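Local coordinates for DUAL specificity protein phosphatase 14 (Homo sapiens, PDB 2WGP) that removes phosphate from tyrosine, serine and threonine residues of proteins, inactivating the MAP kinases ERK, JNK and p38 and damping T-cell receptor signalling by dephosphorylating TAB1, at residues S31-A41 and G104-G113; I52-I62 and Q69-A78. All coordinates share one frame; numbering follows the deposited sequence.

Interaction 1: S31-A41 and G104-G113. With PO4 (phosphate ion), chain C.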
loop_
_atom_site.group_PDB
_atom_site.type_symbol
_atom_site.label_atom_id
_atom_site.label_comp_id
_atom_site.label_asym_id
_atom_site.label_seq_id
_atom_site.Cartn_x
_atom_site.Cartn_y
_atom_site.Cartn_z
ATOM N N SER A 31 35.518 -15.759 -17.994
ATOM C CA SER A 31 36.070 -17.091 -18.292
ATOM C C SER A 31 35.387 -18.247 -17.528
ATOM O O SER A 31 35.306 -19.371 -18.030
ATOM C CB SER A 31 37.602 -17.112 -18.081
ATOM O OG SER A 31 37.985 -17.018 -16.705
ATOM N N SER A 32 34.850 -17.964 -16.344
ATOM C CA SER A 32 34.280 -18.998 -15.497
ATOM C C SER A 32 32.805 -18.774 -15.148
ATOM O O SER A 32 32.295 -19.399 -14.213
ATOM C CB SER A 32 35.095 -19.052 -14.212
ATOM O OG SER A 32 34.816 -17.903 -13.440
ATOM N N LEU A 33 32.130 -17.892 -15.889
ATOM C CA LEU A 33 30.736 -17.545 -15.573
ATOM C C LEU A 33 29.930 -17.377 -16.836
ATOM O O LEU A 33 30.286 -16.577 -17.726
ATOM C CB LEU A 33 30.630 -16.272 -14.701
ATOM C CG LEU A 33 29.227 -15.746 -14.346
ATOM C CD1 LEU A 33 28.482 -16.727 -13.451
ATOM C CD2 LEU A 33 29.272 -14.365 -13.690
ATOM N N PHE A 34 28.825 -18.123 -16.882
ATOM C CA PHE A 34 27.870 -18.017 -17.957
ATOM C C PHE A 34 26.491 -17.738 -17.370
ATOM O O PHE A 34 26.172 -18.159 -16.243
ATOM C CB PHE A 34 27.831 -19.305 -18.767
ATOM C CG PHE A 34 29.149 -19.655 -19.402
ATOM C CD1 PHE A 34 29.374 -19.389 -20.762
ATOM C CD2 PHE A 34 30.164 -20.253 -18.656
ATOM C CE1 PHE A 34 30.595 -19.716 -21.358
ATOM C CE2 PHE A 34 31.390 -20.557 -19.249
ATOM C CZ PHE A 34 31.596 -20.282 -20.597
ATOM N N LEU A 35 25.668 -17.055 -18.158
ATOM C CA LEU A 35 24.290 -16.739 -17.806
ATOM C C LEU A 35 23.366 -17.351 -18.863
ATOM O O LEU A 35 23.668 -17.312 -20.071
ATOM C CB LEU A 35 24.130 -15.221 -17.801
ATOM C CG LEU A 35 22.795 -14.516 -17.642
ATOM C CD1 LEU A 35 22.997 -13.023 -17.582
ATOM C CD2 LEU A 35 21.805 -14.882 -18.747
ATOM N N GLY A 36 22.234 -17.900 -18.430
ATOM C CA GLY A 36 21.324 -18.510 -19.373
ATOM C C GLY A 36 19.862 -18.626 -18.979
ATOM O O GLY A 36 19.470 -18.377 -17.835
ATOM N N ARG A 37 19.081 -19.005 -19.989
ATOM C CA ARG A 37 17.732 -19.533 -19.843
ATOM C C ARG A 37 17.748 -20.949 -19.347
ATOM O O ARG A 37 18.691 -21.705 -19.616
ATOM C CB ARG A 37 17.048 -19.586 -21.216
ATOM C CG ARG A 37 16.783 -18.273 -21.794
ATOM C CD ARG A 37 15.724 -18.301 -22.887
ATOM N NE ARG A 37 16.294 -18.482 -24.224
ATOM C CZ ARG A 37 16.142 -19.557 -25.003
ATOM N NH1 ARG A 37 15.445 -20.604 -24.619
ATOM N NH2 ARG A 37 16.701 -19.580 -26.203
ATOM N N GLY A 38 16.657 -21.349 -18.693
ATOM C CA GLY A 38 16.577 -22.696 -18.097
ATOM C C GLY A 38 16.682 -23.792 -19.141
ATOM O O GLY A 38 17.263 -24.828 -18.883
ATOM N N SER A 39 16.157 -23.532 -20.329
ATOM C CA SER A 39 16.234 -24.475 -21.458
ATOM C C SER A 39 17.632 -25.028 -21.799
ATOM O O SER A 39 17.738 -26.203 -22.178
ATOM C CB SER A 39 15.597 -23.859 -22.716
ATOM O OG SER A 39 16.512 -23.041 -23.446
ATOM N N VAL A 40 18.683 -24.207 -21.670
ATOM C CA VAL A 40 20.058 -24.623 -21.968
ATOM C C VAL A 40 20.639 -25.453 -20.827
ATOM O O VAL A 40 21.608 -26.197 -21.018
ATOM C CB VAL A 40 21.038 -23.418 -22.251
ATOM C CG1 VAL A 40 20.486 -22.519 -23.361
ATOM C CG2 VAL A 40 21.333 -22.604 -20.980
ATOM N N ALA A 41 20.045 -25.305 -19.642
ATOM C CA ALA A 41 20.592 -25.908 -18.438
ATOM C C ALA A 41 20.594 -27.445 -18.509
ATOM O O ALA A 41 21.498 -28.053 -17.960
ATOM C CB ALA A 41 19.865 -25.408 -17.220
ATOM N N GLY A 104 36.931 -24.495 -12.414
ATOM C CA GLY A 104 35.721 -24.885 -13.085
ATOM C C GLY A 104 35.024 -23.652 -13.635
ATOM O O GLY A 104 35.620 -22.561 -13.784
ATOM N N ALA A 105 33.754 -23.822 -13.938
ATOM C CA ALA A 105 32.947 -22.720 -14.445
ATOM C C ALA A 105 31.487 -22.913 -14.051
ATOM O O ALA A 105 31.011 -24.032 -13.885
ATOM C CB ALA A 105 33.102 -22.598 -15.966
ATOM N N THR A 106 30.801 -21.793 -13.872
ATOM C CA THR A 106 29.439 -21.792 -13.384
ATOM C C THR A 106 28.474 -21.231 -14.428
ATOM O O THR A 106 28.742 -20.210 -15.060
ATOM C CB THR A 106 29.339 -20.978 -12.053
ATOM O OG1 THR A 106 30.231 -21.546 -11.066
ATOM C CG2 THR A 106 27.918 -20.982 -11.520
ATOM N N LEU A 107 27.338 -21.911 -14.585
ATOM C CA LEU A 107 26.194 -21.354 -15.256
ATOM C C LEU A 107 25.171 -20.910 -14.229
ATOM O O LEU A 107 24.708 -21.708 -13.400
ATOM C CB LEU A 107 25.559 -22.350 -16.199
ATOM C CG LEU A 107 24.210 -21.933 -16.790
ATOM C CD1 LEU A 107 24.368 -20.805 -17.854
ATOM C CD2 LEU A 107 23.537 -23.190 -17.377
ATOM N N VAL A 108 24.838 -19.629 -14.260
ATOM C CA VAL A 108 23.734 -19.118 -13.462
ATOM C C VAL A 108 22.579 -18.964 -14.432
ATOM O O VAL A 108 22.670 -18.168 -15.398
ATOM C CB VAL A 108 24.025 -17.779 -12.747
ATOM C CG1 VAL A 108 22.797 -17.375 -11.897
ATOM C CG2 VAL A 108 25.347 -17.849 -11.879
ATOM N N HIS A 109 21.517 -19.744 -14.203
ATOM C CA HIS A 109 20.341 -19.706 -15.076
ATOM C C HIS A 109 19.087 -19.355 -14.298
ATOM O O HIS A 109 18.997 -19.568 -13.072
ATOM C CB HIS A 109 20.146 -21.003 -15.900
ATOM C CG HIS A 109 19.444 -22.124 -15.180
ATOM N ND1 HIS A 109 18.068 -22.179 -15.027
ATOM C CD2 HIS A 109 19.932 -23.260 -14.623
ATOM C CE1 HIS A 109 17.752 -23.288 -14.378
ATOM N NE2 HIS A 109 18.861 -23.960 -14.121
ATOM N N CYS A 110 18.119 -18.809 -15.014
ATOM C CA CYS A 110 16.768 -18.640 -14.481
ATOM C C CYS A 110 15.819 -19.243 -15.522
ATOM O O CYS A 110 16.132 -20.300 -16.079
ATOM C CB CYS A 110 16.519 -17.167 -14.150
ATOM S SG CYS A 110 17.008 -15.969 -15.399
ATOM N N ALA A 111 14.677 -18.609 -15.799
ATOM C CA ALA A 111 13.734 -19.088 -16.811
ATOM C C ALA A 111 14.038 -18.394 -18.140
ATOM O O ALA A 111 14.442 -19.030 -19.102
ATOM C CB ALA A 111 12.271 -18.818 -16.382
ATOM N N ALA A 112 13.951 -17.070 -18.120
ATOM C CA ALA A 112 14.099 -16.229 -19.306
ATOM C C ALA A 112 15.512 -15.727 -19.569
ATOM O O ALA A 112 15.782 -15.189 -20.628
ATOM C CB ALA A 112 13.104 -15.028 -19.215
ATOM N N GLY A 113 16.430 -15.905 -18.628
ATOM C CA GLY A 113 17.755 -15.329 -18.774
ATOM C C GLY A 113 17.760 -13.800 -18.812
ATOM O O GLY A 113 18.683 -13.195 -19.365
HETATM P P PO4 C . 13.600 -14.413 -15.212
HETATM O O1 PO4 C . 14.018 -14.121 -13.799
HETATM O O2 PO4 C . 13.234 -15.836 -15.530
HETATM O O3 PO4 C . 14.752 -14.070 -16.154
HETATM O O4 PO4 C . 12.430 -13.514 -15.616
HETATM O O HOH W 1 32.654 -20.214 -11.565
HETATM O O HOH W 2 13.948 -21.837 -19.563
#
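The methyl of A41 sits over one face of the H109 imidazole, displaced toward the rim, with CB 3.7 Å from the ring centroid: a CH-pi contact for which alanine is small enough. In the ring plane ND1 donates to C110 O at 2.9 Å, and the N-H points almost straight at the oxygen (175°), which fixes the rotation of the imidazole. CG of H109 stands between the backbone N and the carbonyl carbon (chi1 83°), bringing the ring beside G38, whose CA lies 3.5 Å from ND1. At the F34 ring, T106 O and A105 CB both lie at the edge, near the plane.

Strands 33-36 and 106-109 run parallel, and backbone bonds alternate between them from T106 N on S32 O to C110 N on G36 O. L33 CD1 meets V108 CG2 at 3.7 Å on the face that also holds L35, while on the other face L107 CD1 reaches F34 CB. G36 leaves room for that leucine, since a side chain there would press on L107 CD1 and V40 CG2. Past the strands, G38 N donates to A111 O.

G113, at positive phi, turns the chain where it passes G36 and R37. A111 N and A112 N both grip O2 of a phosphate, probably from the crystallisation liquor, in the expected substrate-phosphate site; V114, S115 and R116 also hold it. C110 SG lies 3.0 Å from phosphate O3. Strand 106-109 running into this turn, with the nucleophile C110, which forms the phosphocysteine intermediate, at its head, is the P-loop arrangement of protein tyrosine phosphatases, flanked by strand 33-36.

Interaction 2: I52-I62 and Q69-A78; sequences ITCIVNATIEI and QFEYVKVPLA
I55 and Y72 lie side by side and point the same way from neighbouring parallel strands, I55 CD1 resting 3.6 Å from Y72 CE2. The same methyl meets F70 CD2 at 3.7 Å, so one branched aliphatic chain serves two aromatic rings. With CG1 anti to the carbonyl carbon (chi1 -58°), I55 sends its longer branch back toward F70. The F70 ring presents its edge to I52 O and carries Q69 CB over the centre of one face. The Y72 hydroxyl is hydrogen-bonded to W67 N.

On the reverse face V56 and V73, whose strand backbones suit beta-branched residues, are likewise aligned, while V56 CG1 crosses toward V75 CG2 at 3.9 Å. Strand bonds run from E71 N on T53 O to V75 N on N57 O.

N57 and K74 form the polar pair, also side by side. CG of N57 is anti to the backbone N (chi1 178°), which turns the amide toward the following loop: ND2 donates to I62 O at 2.7 Å and also bonds N64 OD1, and OD1 accepts from T59 OG1 at 2.9 Å. T59 OG1 in turn accepts from I62 N, an ST motif. K74 bends at chi2 and lays CD and CE along T59 O, bringing NZ within 2.7 Å of I62 O and into a weak bond with I60 O. A leucine in place of N57 would probably leave T59 OG1, I62 O and N64 OD1 without their amide partner and the 58-62 loop freer to move.

Strand 71-74 is one of the two outer strands of the central sheet within this chain, and strand 54-57 is bordered by strand 106-109. Helix 89-101 packs against C54 and V75, with K95 salt-bridged to E71, whereas L47 of helix 44-49 reaches I52 and I55.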
loop_
_atom_site.group_PDB
_atom_site.type_symbol
_atom_site.label_atom_id
_atom_site.label_comp_id
_atom_site.label_asym_id
_atom_site.label_seq_id
_atom_site.Cartn_x
_atom_site.Cartn_y
_atom_site.Cartn_z
ATOM N N ILE A 52 31.644 -26.057 -18.112
ATOM C CA ILE A 52 30.759 -25.787 -16.983
ATOM C C ILE A 52 30.743 -27.001 -16.050
ATOM O O ILE A 52 30.574 -28.145 -16.485
ATOM C CB ILE A 52 29.330 -25.360 -17.446
ATOM C CG1 ILE A 52 29.392 -23.959 -18.091
ATOM C CG2 ILE A 52 28.308 -25.361 -16.249
ATOM C CD1 ILE A 52 28.214 -23.594 -18.975
ATOM N N THR A 53 30.993 -26.729 -14.777
ATOM C CA THR A 53 31.059 -27.750 -13.736
ATOM C C THR A 53 29.989 -27.554 -12.648
ATOM O O THR A 53 29.684 -28.485 -11.897
ATOM C CB THR A 53 32.454 -27.735 -13.071
ATOM O OG1 THR A 53 32.716 -26.425 -12.553
ATOM C CG2 THR A 53 33.536 -28.125 -14.090
ATOM N N CYS A 54 29.443 -26.336 -12.565
ATOM C CA CYS A 54 28.487 -25.973 -11.541
ATOM C C CYS A 54 27.322 -25.218 -12.153
ATOM O O CYS A 54 27.519 -24.297 -12.979
ATOM C CB CYS A 54 29.157 -25.106 -10.495
ATOM S SG CYS A 54 28.084 -24.560 -9.155
ATOM N N ILE A 55 26.114 -25.651 -11.798
ATOM C CA ILE A 55 24.876 -24.997 -12.240
ATOM C C ILE A 55 24.134 -24.397 -11.037
ATOM O O ILE A 55 23.722 -25.116 -10.101
ATOM C CB ILE A 55 23.927 -25.976 -12.995
ATOM C CG1 ILE A 55 24.627 -26.597 -14.216
ATOM C CG2 ILE A 55 22.643 -25.264 -13.442
ATOM C CD1 ILE A 55 23.786 -27.685 -14.933
ATOM N N VAL A 56 23.969 -23.072 -11.090
ATOM C CA VAL A 56 23.150 -22.317 -10.150
ATOM C C VAL A 56 21.785 -22.089 -10.793
ATOM O O VAL A 56 21.624 -21.299 -11.738
ATOM C CB VAL A 56 23.795 -20.965 -9.743
ATOM C CG1 VAL A 56 22.902 -20.226 -8.787
ATOM C CG2 VAL A 56 25.163 -21.172 -9.092
ATOM N N ASN A 57 20.812 -22.796 -10.267
ATOM C CA ASN A 57 19.433 -22.695 -10.719
ATOM C C ASN A 57 18.696 -21.643 -9.875
ATOM O O ASN A 57 18.215 -21.950 -8.779
ATOM C CB ASN A 57 18.773 -24.072 -10.624
ATOM C CG ASN A 57 17.336 -24.055 -11.019
ATOM O OD1 ASN A 57 16.807 -23.010 -11.410
ATOM N ND2 ASN A 57 16.675 -25.204 -10.916
ATOM N N ALA A 58 18.647 -20.405 -10.386
ATOM C CA ALA A 58 17.987 -19.276 -9.697
ATOM C C ALA A 58 16.485 -19.201 -9.978
ATOM O O ALA A 58 15.956 -18.139 -10.354
ATOM C CB ALA A 58 18.675 -17.951 -10.044
ATOM N N THR A 59 15.796 -20.327 -9.822
ATOM C CA THR A 59 14.350 -20.379 -9.961
ATOM C C THR A 59 13.762 -21.299 -8.932
ATOM O O THR A 59 14.419 -22.254 -8.484
ATOM C CB THR A 59 13.886 -20.925 -11.342
ATOM O OG1 THR A 59 14.012 -22.353 -11.371
ATOM C CG2 THR A 59 14.685 -20.293 -12.481
ATOM N N ILE A 60 12.533 -20.991 -8.549
ATOM C CA ILE A 60 11.747 -21.896 -7.748
ATOM C C ILE A 60 11.124 -22.965 -8.668
ATOM O O ILE A 60 11.082 -24.145 -8.321
ATOM C CB ILE A 60 10.713 -21.094 -6.894
ATOM C CG1 ILE A 60 9.869 -22.013 -6.002
ATOM C CG2 ILE A 60 9.817 -20.203 -7.765
ATOM C CD1 ILE A 60 9.194 -21.252 -4.892
ATOM N N GLU A 61 10.693 -22.534 -9.852
ATOM C CA GLU A 61 9.771 -23.296 -10.668
ATOM C C GLU A 61 10.359 -24.313 -11.643
ATOM O O GLU A 61 9.626 -25.167 -12.147
ATOM C CB GLU A 61 8.805 -22.334 -11.397
ATOM C CG GLU A 61 9.350 -21.582 -12.644
ATOM C CD GLU A 61 10.127 -20.297 -12.338
ATOM O OE1 GLU A 61 10.470 -20.013 -11.165
ATOM O OE2 GLU A 61 10.426 -19.563 -13.309
ATOM N N ILE A 62 11.660 -24.218 -11.901
ATOM C CA ILE A 62 12.375 -25.193 -12.730
ATOM C C ILE A 62 13.136 -26.181 -11.825
ATOM O O ILE A 62 13.998 -25.774 -11.043
ATOM C CB ILE A 62 13.389 -24.527 -13.692
ATOM C CG1 ILE A 62 12.703 -23.449 -14.524
ATOM C CG2 ILE A 62 14.112 -25.596 -14.585
ATOM C CD1 ILE A 62 13.611 -22.804 -15.607
ATOM N N GLN A 69 27.342 -34.994 -14.029
ATOM C CA GLN A 69 28.494 -34.194 -14.455
ATOM C C GLN A 69 28.586 -32.830 -13.794
ATOM O O GLN A 69 29.633 -32.188 -13.845
ATOM C CB GLN A 69 28.462 -33.989 -15.973
ATOM C CG GLN A 69 28.782 -35.242 -16.756
ATOM C CD GLN A 69 27.660 -36.253 -16.737
ATOM O OE1 GLN A 69 26.497 -35.895 -16.586
ATOM N NE2 GLN A 69 28.009 -37.537 -16.878
ATOM N N PHE A 70 27.486 -32.351 -13.231
ATOM C CA PHE A 70 27.471 -31.014 -12.673
ATOM C C PHE A 70 27.111 -31.058 -11.228
ATOM O O PHE A 70 26.362 -31.932 -10.782
ATOM C CB PHE A 70 26.500 -30.083 -13.437
ATOM C CG PHE A 70 26.603 -30.205 -14.918
ATOM C CD1 PHE A 70 27.732 -29.741 -15.594
ATOM C CD2 PHE A 70 25.576 -30.798 -15.649
ATOM C CE1 PHE A 70 27.837 -29.858 -16.999
ATOM C CE2 PHE A 70 25.669 -30.927 -17.042
ATOM C CZ PHE A 70 26.802 -30.449 -17.710
ATOM N N GLU A 71 27.663 -30.094 -10.510
ATOM C CA GLU A 71 27.226 -29.737 -9.187
ATOM C C GLU A 71 26.046 -28.792 -9.360
ATOM O O GLU A 71 26.054 -27.961 -10.251
ATOM C CB GLU A 71 28.386 -29.041 -8.476
ATOM C CG GLU A 71 28.101 -28.559 -7.098
ATOM C CD GLU A 71 29.257 -27.756 -6.530
ATOM O OE1 GLU A 71 29.182 -27.421 -5.339
ATOM O OE2 GLU A 71 30.225 -27.453 -7.267
ATOM N N TYR A 72 25.013 -28.926 -8.541
ATOM C CA TYR A 72 23.832 -28.064 -8.662
ATOM C C TYR A 72 23.612 -27.263 -7.389
ATOM O O TYR A 72 23.725 -27.817 -6.272
ATOM C CB TYR A 72 22.570 -28.895 -8.938
ATOM C CG TYR A 72 22.481 -29.451 -10.322
ATOM C CD1 TYR A 72 23.151 -30.620 -10.666
ATOM C CD2 TYR A 72 21.717 -28.824 -11.294
ATOM C CE1 TYR A 72 23.069 -31.138 -11.923
ATOM C CE2 TYR A 72 21.655 -29.323 -12.570
ATOM C CZ TYR A 72 22.328 -30.485 -12.883
ATOM O OH TYR A 72 22.252 -31.010 -14.147
ATOM N N VAL A 73 23.272 -25.982 -7.566
ATOM C CA VAL A 73 22.891 -25.084 -6.474
ATOM C C VAL A 73 21.533 -24.440 -6.799
ATOM O O VAL A 73 21.396 -23.750 -7.786
ATOM C CB VAL A 73 23.930 -23.965 -6.250
ATOM C CG1 VAL A 73 23.494 -23.037 -5.100
ATOM C CG2 VAL A 73 25.336 -24.566 -5.985
ATOM N N LYS A 74 20.541 -24.693 -5.964
ATOM C CA LYS A 74 19.192 -24.151 -6.157
ATOM C C LYS A 74 19.050 -22.875 -5.332
ATOM O O LYS A 74 19.313 -22.876 -4.126
ATOM C CB LYS A 74 18.183 -25.187 -5.689
ATOM C CG LYS A 74 16.705 -24.803 -5.748
ATOM C CD LYS A 74 16.142 -25.080 -7.138
ATOM C CE LYS A 74 14.650 -25.300 -7.078
ATOM N NZ LYS A 74 14.100 -25.716 -8.383
ATOM N N VAL A 75 18.637 -21.800 -5.996
ATOM C CA VAL A 75 18.304 -20.519 -5.377
ATOM C C VAL A 75 16.799 -20.258 -5.653
ATOM O O VAL A 75 16.442 -19.685 -6.690
ATOM C CB VAL A 75 19.219 -19.406 -5.952
ATOM C CG1 VAL A 75 18.807 -18.007 -5.481
ATOM C CG2 VAL A 75 20.681 -19.725 -5.607
ATOM N N PRO A 76 15.922 -20.685 -4.723
ATOM C CA PRO A 76 14.509 -20.799 -5.074
ATOM C C PRO A 76 13.725 -19.504 -4.893
ATOM O O PRO A 76 12.898 -19.380 -3.967
ATOM C CB PRO A 76 14.009 -21.917 -4.145
ATOM C CG PRO A 76 14.844 -21.815 -2.958
ATOM C CD PRO A 76 16.194 -21.323 -3.414
ATOM N N LEU A 77 13.910 -18.616 -5.865
ATOM C CA LEU A 77 13.286 -17.303 -5.939
ATOM C C LEU A 77 12.337 -17.206 -7.132
ATOM O O LEU A 77 12.576 -17.826 -8.155
ATOM C CB LEU A 77 14.373 -16.246 -6.225
ATOM C CG LEU A 77 15.489 -16.020 -5.213
ATOM C CD1 LEU A 77 16.731 -15.422 -5.944
ATOM C CD2 LEU A 77 14.996 -15.137 -4.080
ATOM N N ALA A 78 11.311 -16.378 -6.990
ATOM C CA ALA A 78 10.439 -15.941 -8.084
ATOM C C ALA A 78 10.996 -14.639 -8.649
ATOM O O ALA A 78 11.722 -13.929 -7.958
ATOM C CB ALA A 78 9.035 -15.731 -7.591
HETATM O O HOH W 3 31.024 -30.809 -11.266
HETATM O O HOH W 4 32.530 -26.948 -9.794
#

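In the fold
Interactions 1 and 2 are consecutive strand pairs of one sheet, their centres 9 Å apart, with strands 106-109 and 54-57 adjacent. Probable hydrogen bonds sew the seam: V56 N to L107 O and A58 N to H109 O, each 2.8 Å. At the C-terminal ends of these strands the two contacts converge on the catalytic site. H109 CE1 lies 3.1 Å from N57 OD1, and T59 CG2 packs 3.3 Å from C110 CA, so the loop ordered by N57 in interaction 2 flanks the P-loop of interaction 1. E61 forms a salt bridge with R116, which also binds the phosphate, linking 52-62 to the anion pocket.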